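Local coordinates for VC0179-like protein (Escherichia coli, PDB 4XJ6) that probably joins GTP and ATP into a cyclic GMP-AMP dinucleotide, as a bacterial homologue of cyclic GMP-AMP synthase that works with magnesium ions, at residues D43-A48 and T134-T139; R82-R87 and G148-L153; L154-S159 and V192-I197. One frame throughout, in Å; residues are numbered along the deposited sequence.

Contacts 1 and 3 are core packing: each sets a helix against the mixed sheet of the nucleotidyltransferase domain, on neighbouring strands 128-138 and 188-198, and their touching residues are all buried. Contact 2 lies further out, where helix 79-90 packs on helix 149-166, and is only partly buried. Helix 149-166 serves both contact 2 and contact 3, and its Leu152 also touches Phe45, Met136 and Met138 of contact 1. The chemistry follows the place: methionine sulfur against phenylalanine or valine in contacts 1 and 3, leucine against leucine with a carboxylate at the margin in contact 2. Contact 3 also holds Tyr195, a side chain of the nucleotide pocket.

Contact 1 of 3, residues D43-A48 and T134-T139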
loop_
_atom_site.group_PDB
_atom_site.type_symbol
_atom_site.label_atom_id
_atom_site.label_comp_id
_atom_site.label_asym_id
_atom_site.label_seq_id
_atom_site.Cartn_x
_atom_site.Cartn_y
_atom_site.Cartn_z
ATOM N N ASP A 43 8.672 -18.463 10.021
ATOM C CA ASP A 43 8.425 -19.859 10.357
ATOM C C ASP A 43 8.176 -20.705 9.113
ATOM O O ASP A 43 8.795 -21.753 8.933
ATOM C CB ASP A 43 7.233 -19.975 11.310
ATOM C CG ASP A 43 7.555 -19.496 12.709
ATOM O OD1 ASP A 43 8.751 -19.425 13.055
ATOM O OD2 ASP A 43 6.611 -19.200 13.469
ATOM N N VAL A 44 7.267 -20.239 8.261
ATOM C CA VAL A 44 6.910 -20.952 7.036
ATOM C C VAL A 44 8.128 -21.177 6.145
ATOM O O VAL A 44 8.358 -22.283 5.652
ATOM C CB VAL A 44 5.832 -20.186 6.238
ATOM C CG1 VAL A 44 5.679 -20.766 4.839
ATOM C CG2 VAL A 44 4.499 -20.201 6.982
ATOM N N PHE A 45 8.909 -20.121 5.949
ATOM C CA PHE A 45 10.126 -20.205 5.154
ATOM C C PHE A 45 11.127 -21.169 5.782
ATOM O O PHE A 45 11.780 -21.934 5.076
ATOM C CB PHE A 45 10.756 -18.817 4.985
ATOM C CG PHE A 45 10.357 -18.120 3.716
ATOM C CD1 PHE A 45 9.095 -17.565 3.577
ATOM C CD2 PHE A 45 11.252 -18.010 2.664
ATOM C CE1 PHE A 45 8.731 -16.920 2.408
ATOM C CE2 PHE A 45 10.893 -17.365 1.494
ATOM C CZ PHE A 45 9.631 -16.821 1.367
ATOM N N GLN A 46 11.241 -21.132 7.108
ATOM C CA GLN A 46 12.133 -22.039 7.824
ATOM C C GLN A 46 11.690 -23.488 7.664
ATOM O O GLN A 46 12.506 -24.372 7.398
ATOM C CB GLN A 46 12.199 -21.678 9.310
ATOM C CG GLN A 46 12.956 -22.698 10.154
ATOM C CD GLN A 46 13.049 -22.308 11.618
ATOM O OE1 GLN A 46 13.813 -21.416 11.988
ATOM N NE2 GLN A 46 12.271 -22.981 12.460
ATOM N N GLU A 47 10.391 -23.721 7.835
ATOM C CA GLU A 47 9.817 -25.054 7.680
ATOM C C GLU A 47 10.036 -25.581 6.268
ATOM O O GLU A 47 10.361 -26.753 6.074
ATOM C CB GLU A 47 8.321 -25.035 8.009
ATOM C CG GLU A 47 8.008 -24.804 9.479
ATOM C CD GLU A 47 6.520 -24.682 9.747
ATOM O OE1 GLU A 47 5.788 -24.218 8.848
ATOM O OE2 GLU A 47 6.085 -25.053 10.858
ATOM N N ALA A 48 9.858 -24.703 5.286
ATOM C CA ALA A 48 10.059 -25.062 3.889
ATOM C C ALA A 48 11.531 -25.336 3.602
ATOM O O ALA A 48 11.865 -26.269 2.874
ATOM C CB ALA A 48 9.533 -23.963 2.978
ATOM N N THR A 134 7.848 -9.005 1.642
ATOM C CA THR A 134 8.774 -10.081 1.979
ATOM C C THR A 134 9.840 -10.197 0.892
ATOM O O THR A 134 9.521 -10.344 -0.288
ATOM C CB THR A 134 8.045 -11.422 2.142
ATOM O OG1 THR A 134 7.039 -11.292 3.153
ATOM C CG2 THR A 134 9.024 -12.529 2.524
ATOM N N TYR A 135 11.103 -10.124 1.296
ATOM C CA TYR A 135 12.214 -10.141 0.352
ATOM C C TYR A 135 13.063 -11.398 0.510
ATOM O O TYR A 135 13.516 -11.714 1.610
ATOM C CB TYR A 135 13.091 -8.902 0.536
ATOM C CG TYR A 135 12.410 -7.586 0.231
ATOM C CD1 TYR A 135 11.471 -7.044 1.101
ATOM C CD2 TYR A 135 12.731 -6.870 -0.913
ATOM C CE1 TYR A 135 10.858 -5.839 0.827
ATOM C CE2 TYR A 135 12.123 -5.664 -1.195
ATOM C CZ TYR A 135 11.190 -5.152 -0.322
ATOM O OH TYR A 135 10.581 -3.950 -0.594
ATOM N N MET A 136 13.289 -12.108 -0.588
ATOM C CA MET A 136 14.133 -13.296 -0.552
ATOM C C MET A 136 15.436 -13.070 -1.307
ATOM O O MET A 136 15.431 -12.916 -2.528
ATOM C CB MET A 136 13.400 -14.503 -1.139
ATOM C CG MET A 136 14.183 -15.805 -1.045
ATOM S SD MET A 136 14.550 -16.266 0.659
ATOM C CE MET A 136 15.589 -17.703 0.411
ATOM N N PRO A 137 16.561 -13.042 -0.578
ATOM C CA PRO A 137 17.890 -12.969 -1.192
ATOM C C PRO A 137 18.198 -14.221 -2.012
ATOM O O PRO A 137 18.041 -15.338 -1.519
ATOM C CB PRO A 137 18.831 -12.854 0.014
ATOM C CG PRO A 137 17.969 -12.371 1.132
ATOM C CD PRO A 137 16.630 -12.988 0.890
ATOM N N MET A 138 18.633 -14.032 -3.251
ATOM C CA MET A 138 18.898 -15.155 -4.135
ATOM C C MET A 138 19.740 -14.713 -5.316
ATOM O O MET A 138 19.951 -13.521 -5.525
ATOM C CB MET A 138 17.589 -15.764 -4.638
ATOM C CG MET A 138 16.856 -14.873 -5.629
ATOM S SD MET A 138 15.272 -15.543 -6.161
ATOM C CE MET A 138 14.343 -15.471 -4.632
ATOM N N THR A 139 20.221 -15.678 -6.089
ATOM C CA THR A 139 20.840 -15.363 -7.369
ATOM C C THR A 139 19.778 -14.752 -8.279
ATOM O O THR A 139 18.720 -15.345 -8.501
ATOM C CB THR A 139 21.455 -16.602 -8.049
ATOM O OG1 THR A 139 22.480 -17.152 -7.213
ATOM C CG2 THR A 139 22.054 -16.223 -9.389
#
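Phe45, on helix 24-57, reaches over to strand 128-138 and meets two side chains there, Met136 and Thr134. The sulfur is the nearer partner: Met136 SD lies 3.9 Å from Phe45 CE2. Measured to the centroid of the Phe45 ring, SD is 5.1 Å away and 68° off the ring normal, an oblique Met-aromatic contact. The two side chains run antiparallel where they pass. At the other meta carbon, the methyl CG2 of Thr134 comes to 4.4 Å from Phe45 CE1, a looser touch.

Met136 delivers its sulfur by holding CG anti to the backbone N (chi1 -176°) and then bending at chi2 (61°), which swings SD to the ring's CE2 corner. Thr134 and Met136 are two apart on the strand and both point at the helix, while Tyr135 between them faces the other way and stacks on Tyr195.

Further out, Phe100 of helix 94-102 touches both Phe45 and Met136, and Leu155 of helix 149-166 packs on Phe45. The strand itself is held by backbone hydrogen bonds from Thr134 and Met136 to strand 188-198, within the central sheet of the nucleotidyltransferase domain. No hydrogen bond crosses between 43-48 and 134-139, so the direct hold of Phe45 on the strand is apolar packing, to which the oblique sulfur-ring attraction probably adds a little.

Contact 2 of 3, residues R82-R87 and G148-L153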
loop_
_atom_site.group_PDB
_atom_site.type_symbol
_atom_site.label_atom_id
_atom_site.label_comp_id
_atom_site.label_asym_id
_atom_site.label_seq_id
_atom_site.Cartn_x
_atom_site.Cartn_y
_atom_site.Cartn_z
ATOM N N ARG A 82 -0.835 -27.818 -1.863
ATOM C CA ARG A 82 0.109 -28.600 -1.071
ATOM C C ARG A 82 0.918 -29.523 -1.972
ATOM O O ARG A 82 2.126 -29.689 -1.789
ATOM C CB ARG A 82 -0.619 -29.416 -0.004
ATOM C CG ARG A 82 -1.387 -28.576 0.989
ATOM C CD ARG A 82 -1.757 -29.383 2.228
ATOM N NE ARG A 82 -2.624 -30.516 1.917
ATOM C CZ ARG A 82 -3.952 -30.467 1.942
ATOM N NH1 ARG A 82 -4.566 -29.335 2.250
ATOM N NH2 ARG A 82 -4.665 -31.548 1.654
ATOM N N ALA A 83 0.241 -30.119 -2.948
ATOM C CA ALA A 83 0.892 -30.974 -3.931
ATOM C C ALA A 83 1.841 -30.160 -4.805
ATOM O O ALA A 83 2.935 -30.612 -5.139
ATOM C CB ALA A 83 -0.143 -31.683 -4.793
ATOM N N ASP A 84 1.414 -28.953 -5.164
ATOM C CA ASP A 84 2.202 -28.080 -6.025
ATOM C C ASP A 84 3.488 -27.640 -5.331
ATOM O O ASP A 84 4.572 -27.716 -5.911
ATOM C CB ASP A 84 1.383 -26.859 -6.441
ATOM C CG ASP A 84 2.019 -26.095 -7.584
ATOM O OD1 ASP A 84 2.933 -26.644 -8.240
ATOM O OD2 ASP A 84 1.593 -24.950 -7.839
ATOM N N LEU A 85 3.358 -27.186 -4.087
ATOM C CA LEU A 85 4.509 -26.762 -3.298
ATOM C C LEU A 85 5.449 -27.932 -3.042
ATOM O O LEU A 85 6.668 -27.763 -2.996
ATOM C CB LEU A 85 4.058 -26.147 -1.971
ATOM C CG LEU A 85 5.178 -25.552 -1.115
ATOM C CD1 LEU A 85 5.956 -24.501 -1.901
ATOM C CD2 LEU A 85 4.618 -24.967 0.175
ATOM N N ALA A 86 4.869 -29.117 -2.877
ATOM C CA ALA A 86 5.647 -30.338 -2.704
ATOM C C ALA A 86 6.512 -30.585 -3.931
ATOM O O ALA A 86 7.700 -30.879 -3.815
ATOM C CB ALA A 86 4.732 -31.527 -2.447
ATOM N N ARG A 87 5.906 -30.452 -5.106
ATOM C CA ARG A 87 6.620 -30.631 -6.363
ATOM C C ARG A 87 7.733 -29.602 -6.530
ATOM O O ARG A 87 8.868 -29.955 -6.841
ATOM C CB ARG A 87 5.657 -30.548 -7.546
ATOM C CG ARG A 87 4.713 -31.731 -7.655
ATOM C CD ARG A 87 3.992 -31.741 -8.990
ATOM N NE ARG A 87 3.120 -30.582 -9.156
ATOM C CZ ARG A 87 1.845 -30.551 -8.780
ATOM N NH1 ARG A 87 1.298 -31.615 -8.209
ATOM N NH2 ARG A 87 1.118 -29.459 -8.970
ATOM N N GLY A 148 11.790 -20.001 -8.334
ATOM C CA GLY A 148 10.498 -19.843 -8.978
ATOM C C GLY A 148 9.548 -18.940 -8.215
ATOM O O GLY A 148 9.536 -18.937 -6.982
ATOM N N HIS A 149 8.746 -18.174 -8.950
ATOM C CA HIS A 149 7.846 -17.204 -8.338
ATOM C C HIS A 149 6.679 -17.886 -7.629
ATOM O O HIS A 149 6.216 -17.411 -6.595
ATOM C CB HIS A 149 7.319 -16.221 -9.389
ATOM C CG HIS A 149 6.259 -16.794 -10.279
ATOM N ND1 HIS A 149 4.969 -16.308 -10.307
ATOM C CD2 HIS A 149 6.294 -17.815 -11.168
ATOM C CE1 HIS A 149 4.257 -17.001 -11.178
ATOM N NE2 HIS A 149 5.037 -17.923 -11.713
ATOM N N THR A 150 6.220 -19.006 -8.179
ATOM C CA THR A 150 5.095 -19.741 -7.606
ATOM C C THR A 150 5.428 -20.265 -6.213
ATOM O O THR A 150 4.596 -20.210 -5.304
ATOM C CB THR A 150 4.684 -20.920 -8.502
ATOM O OG1 THR A 150 4.323 -20.431 -9.799
ATOM C CG2 THR A 150 3.504 -21.669 -7.899
ATOM N N LEU A 151 6.649 -20.772 -6.057
ATOM C CA LEU A 151 7.118 -21.290 -4.779
ATOM C C LEU A 151 7.019 -20.225 -3.692
ATOM O O LEU A 151 6.413 -20.449 -2.641
ATOM C CB LEU A 151 8.563 -21.784 -4.908
ATOM C CG LEU A 151 9.146 -22.716 -3.839
ATOM C CD1 LEU A 151 10.322 -23.490 -4.416
ATOM C CD2 LEU A 151 9.582 -21.962 -2.590
ATOM N N LEU A 152 7.621 -19.070 -3.959
ATOM C CA LEU A 152 7.653 -17.965 -3.006
ATOM C C LEU A 152 6.257 -17.438 -2.707
ATOM O O LEU A 152 5.952 -17.062 -1.576
ATOM C CB LEU A 152 8.534 -16.836 -3.542
ATOM C CG LEU A 152 9.966 -17.228 -3.913
ATOM C CD1 LEU A 152 10.658 -16.088 -4.638
ATOM C CD2 LEU A 152 10.723 -17.613 -2.661
ATOM N N LEU A 153 5.415 -17.409 -3.734
ATOM C CA LEU A 153 4.042 -16.943 -3.584
ATOM C C LEU A 153 3.218 -17.903 -2.736
ATOM O O LEU A 153 2.379 -17.479 -1.941
ATOM C CB LEU A 153 3.384 -16.757 -4.955
ATOM C CG LEU A 153 3.828 -15.525 -5.746
ATOM C CD1 LEU A 153 3.229 -15.546 -7.146
ATOM C CD2 LEU A 153 3.449 -14.248 -5.002
#
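Leu85 and Leu151 form the apolar part of this helix-to-helix contact. The methyl CD1 of Leu85 comes to 4.1 Å from Leu151 CG, and lies at the same 4.1 Å from the backbone oxygen Leu151 O. The side chains cross at about a right angle, with one methyl of Leu85 against the branch point of Leu151. In Leu85, chi1 of -175° sets CG anti to the backbone N, and the branched end then comes nearer to helix 149-166 than the direction of its CB alone would suggest. Here too the backbones are closest, with 6.2 Å between Leu85 CA and Leu151 CA.

Helix 79-90 thus lies against the first turns of helix 149-166, whose N-cap position is taken by Gly148. This second helix follows strand 128-138 in the chain and packs on the sheet of the nucleotidyltransferase domain, which puts helix 79-90 in an outer layer. Leu85 also touches Leu154 and Leu155 further along the same helix.

The carboxylate of Asp84 lies at the less buried margin. Its OD2 meets the methyl of Thr150, with 3.8 Å from Asp84 OD2 to Thr150 CG2, a van der Waals touch without a hydrogen bond. Its charge is met within its own helix, where Asp84 OD1 forms a long salt bridge of 3.4 Å with Arg87 NH2. The same NH2 also forms a salt bridge with Glu80 OE2, earlier on helix 79-90.

Contact 3 of 3, residues L154-S159 and V192-I197; sequences LLVDTS and VPMYAI. With GH3 (3'-deoxy-guanosine-5'-triphosphate), chain E.
Val156 points at the strand and meets Val192 with one methyl and Met194 with the other, packing helix 149-166 onto strand 188-198 in the mixed sheet of the nucleotidyltransferase domain. CG1 of Val156, anti to the backbone N (chi1 169°), lies 3.9 Å from Val192 CG1, and the two valines run antiparallel alongside each other. Its CG2 turns to the methionine and sits 3.7 Å from Met194 SD, where a bend at chi2 (73°) brings the sulfur back to the methyl. All three side chains are buried.

On the helix, Thr158 OG1 turns back to Leu154 O at 2.7 Å, and that oxygen also takes the backbone Thr158 N from the opposite face of its carbonyl plane.

Val192 and Met194 also touch strand 128-138, through Thr134 and Met136. Tyr195, next along the strand, belongs to the pocket of 3'-deoxy-guanosine-5'-triphosphate. Its hydroxyl is hydrogen-bonded to Gln110 as well as to the guanine, whose exocyclic N2 lies in the plane of the tyrosine ring at its edge and donates to Tyr195 OH; the 2.5 Å between GH3 N2 and Tyr195 OH is unusually short, and its exact length is doubtful.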
loop_
_atom_site.group_PDB
_atom_site.type_symbol
_atom_site.label_atom_id
_atom_site.label_comp_id
_atom_site.label_asym_id
_atom_site.label_seq_id
_atom_site.Cartn_x
_atom_site.Cartn_y
_atom_site.Cartn_z
ATOM N N LEU A 154 3.463 -19.199 -2.904
ATOM C CA LEU A 154 2.770 -20.216 -2.119
ATOM C C LEU A 154 3.206 -20.200 -0.658
ATOM O O LEU A 154 2.451 -20.600 0.227
ATOM C CB LEU A 154 3.001 -21.606 -2.715
ATOM C CG LEU A 154 2.156 -21.958 -3.940
ATOM C CD1 LEU A 154 2.472 -23.368 -4.420
ATOM C CD2 LEU A 154 0.671 -21.806 -3.630
ATOM N N LEU A 155 4.429 -19.740 -0.412
ATOM C CA LEU A 155 4.933 -19.617 0.951
ATOM C C LEU A 155 4.306 -18.421 1.659
ATOM O O LEU A 155 4.070 -18.456 2.867
ATOM C CB LEU A 155 6.455 -19.490 0.957
ATOM C CG LEU A 155 7.225 -20.718 0.472
ATOM C CD1 LEU A 155 8.714 -20.526 0.691
ATOM C CD2 LEU A 155 6.736 -21.979 1.169
ATOM N N VAL A 156 4.042 -17.364 0.900
ATOM C CA VAL A 156 3.339 -16.206 1.429
ATOM C C VAL A 156 1.896 -16.586 1.728
ATOM O O VAL A 156 1.362 -16.255 2.791
ATOM C CB VAL A 156 3.378 -15.019 0.449
ATOM C CG1 VAL A 156 2.422 -13.931 0.896
ATOM C CG2 VAL A 156 4.794 -14.477 0.328
ATOM N N ASP A 157 1.275 -17.288 0.785
ATOM C CA ASP A 157 -0.092 -17.762 0.951
ATOM C C ASP A 157 -0.202 -18.672 2.166
ATOM O O ASP A 157 -1.151 -18.575 2.940
ATOM C CB ASP A 157 -0.567 -18.498 -0.301
ATOM C CG ASP A 157 -0.826 -17.565 -1.464
ATOM O OD1 ASP A 157 -0.745 -16.336 -1.270
ATOM O OD2 ASP A 157 -1.126 -18.064 -2.570
ATOM N N THR A 158 0.784 -19.548 2.332
ATOM C CA THR A 158 0.841 -20.440 3.483
ATOM C C THR A 158 0.801 -19.663 4.794
ATOM O O THR A 158 0.060 -20.012 5.712
ATOM C CB THR A 158 2.110 -21.311 3.455
ATOM O OG1 THR A 158 2.066 -22.185 2.322
ATOM C CG2 THR A 158 2.211 -22.150 4.714
ATOM N N SER A 159 1.597 -18.602 4.868
ATOM C CA SER A 159 1.670 -17.777 6.068
ATOM C C SER A 159 0.331 -17.129 6.411
ATOM O O SER A 159 -0.140 -17.225 7.544
ATOM C CB SER A 159 2.736 -16.698 5.900
ATOM O OG SER A 159 2.813 -15.882 7.050
ATOM N N VAL A 192 1.149 -8.133 1.513
ATOM C CA VAL A 192 2.456 -8.778 1.481
ATOM C C VAL A 192 2.923 -9.020 0.049
ATOM O O VAL A 192 2.760 -10.117 -0.491
ATOM C CB VAL A 192 2.445 -10.120 2.238
ATOM C CG1 VAL A 192 3.866 -10.647 2.406
ATOM C CG2 VAL A 192 1.759 -9.963 3.591
ATOM N N PRO A 193 3.492 -7.987 -0.584
ATOM C CA PRO A 193 4.130 -8.212 -1.881
ATOM C C PRO A 193 5.389 -9.056 -1.703
ATOM O O PRO A 193 6.106 -8.881 -0.717
ATOM C CB PRO A 193 4.456 -6.799 -2.364
ATOM C CG PRO A 193 4.570 -5.990 -1.114
ATOM C CD PRO A 193 3.568 -6.577 -0.161
ATOM N N MET A 194 5.639 -9.973 -2.630
ATOM C CA MET A 194 6.794 -10.859 -2.531
ATOM C C MET A 194 7.894 -10.431 -3.494
ATOM O O MET A 194 7.662 -10.305 -4.695
ATOM C CB MET A 194 6.381 -12.306 -2.811
ATOM C CG MET A 194 7.530 -13.301 -2.752
ATOM S SD MET A 194 8.082 -13.615 -1.069
ATOM C CE MET A 194 9.818 -13.951 -1.348
ATOM N N TYR A 195 9.092 -10.214 -2.962
ATOM C CA TYR A 195 10.205 -9.736 -3.774
ATOM C C TYR A 195 11.367 -10.711 -3.841
ATOM O O TYR A 195 11.640 -11.441 -2.890
ATOM C CB TYR A 195 10.723 -8.400 -3.242
ATOM C CG TYR A 195 9.717 -7.278 -3.282
ATOM C CD1 TYR A 195 9.599 -6.465 -4.402
ATOM C CD2 TYR A 195 8.895 -7.023 -2.193
ATOM C CE1 TYR A 195 8.686 -5.434 -4.442
ATOM C CE2 TYR A 195 7.979 -5.992 -2.219
ATOM C CZ TYR A 195 7.878 -5.201 -3.347
ATOM O OH TYR A 195 6.965 -4.172 -3.384
ATOM N N ALA A 196 12.053 -10.699 -4.979
ATOM C CA ALA A 196 13.335 -11.370 -5.120
ATOM C C ALA A 196 14.424 -10.320 -5.312
ATOM O O ALA A 196 14.269 -9.392 -6.107
ATOM C CB ALA A 196 13.314 -12.343 -6.283
ATOM N N ILE A 197 15.514 -10.460 -4.565
ATOM C CA ILE A 197 16.616 -9.501 -4.609
ATOM C C ILE A 197 17.962 -10.227 -4.618
ATOM O O ILE A 197 18.058 -11.351 -4.119
ATOM C CB ILE A 197 16.558 -8.526 -3.412
ATOM C CG1 ILE A 197 16.461 -9.298 -2.094
ATOM C CG2 ILE A 197 15.381 -7.574 -3.557
ATOM C CD1 ILE A 197 16.424 -8.411 -0.862
HETATM O O3A GH3 E . -4.662 -3.222 -4.627
HETATM P PA GH3 E . -3.465 -3.534 -5.657
HETATM O O1A GH3 E . -3.230 -2.312 -6.513
HETATM O O2A GH3 E . -3.743 -4.756 -6.503
HETATM O "O5'" GH3 E . -2.187 -3.758 -4.705
HETATM C "C5'" GH3 E . -2.179 -3.250 -3.389
HETATM C "C4'" GH3 E . -0.784 -3.408 -2.805
HETATM O "O4'" GH3 E . 0.072 -3.971 -3.775
HETATM C "C3'" GH3 E . -0.137 -2.098 -2.388
HETATM C "C2'" GH3 E . 1.342 -2.332 -2.654
HETATM O "O2'" GH3 E . 1.991 -2.743 -1.473
HETATM C "C1'" GH3 E . 1.390 -3.463 -3.668
HETATM N N9 GH3 E . 1.723 -2.907 -4.987
HETATM C C8 GH3 E . 0.784 -2.527 -5.912
HETATM N N7 GH3 E . 1.425 -2.076 -7.008
HETATM C C5 GH3 E . 2.757 -2.176 -6.800
HETATM C C6 GH3 E . 3.838 -1.854 -7.606
HETATM O O6 GH3 E . 3.647 -1.387 -8.728
HETATM N N1 GH3 E . 5.119 -2.057 -7.144
HETATM C C2 GH3 E . 5.315 -2.579 -5.882
HETATM N N2 GH3 E . 6.560 -2.772 -5.445
HETATM N N3 GH3 E . 4.230 -2.899 -5.084
HETATM C C4 GH3 E . 2.967 -2.701 -5.533
#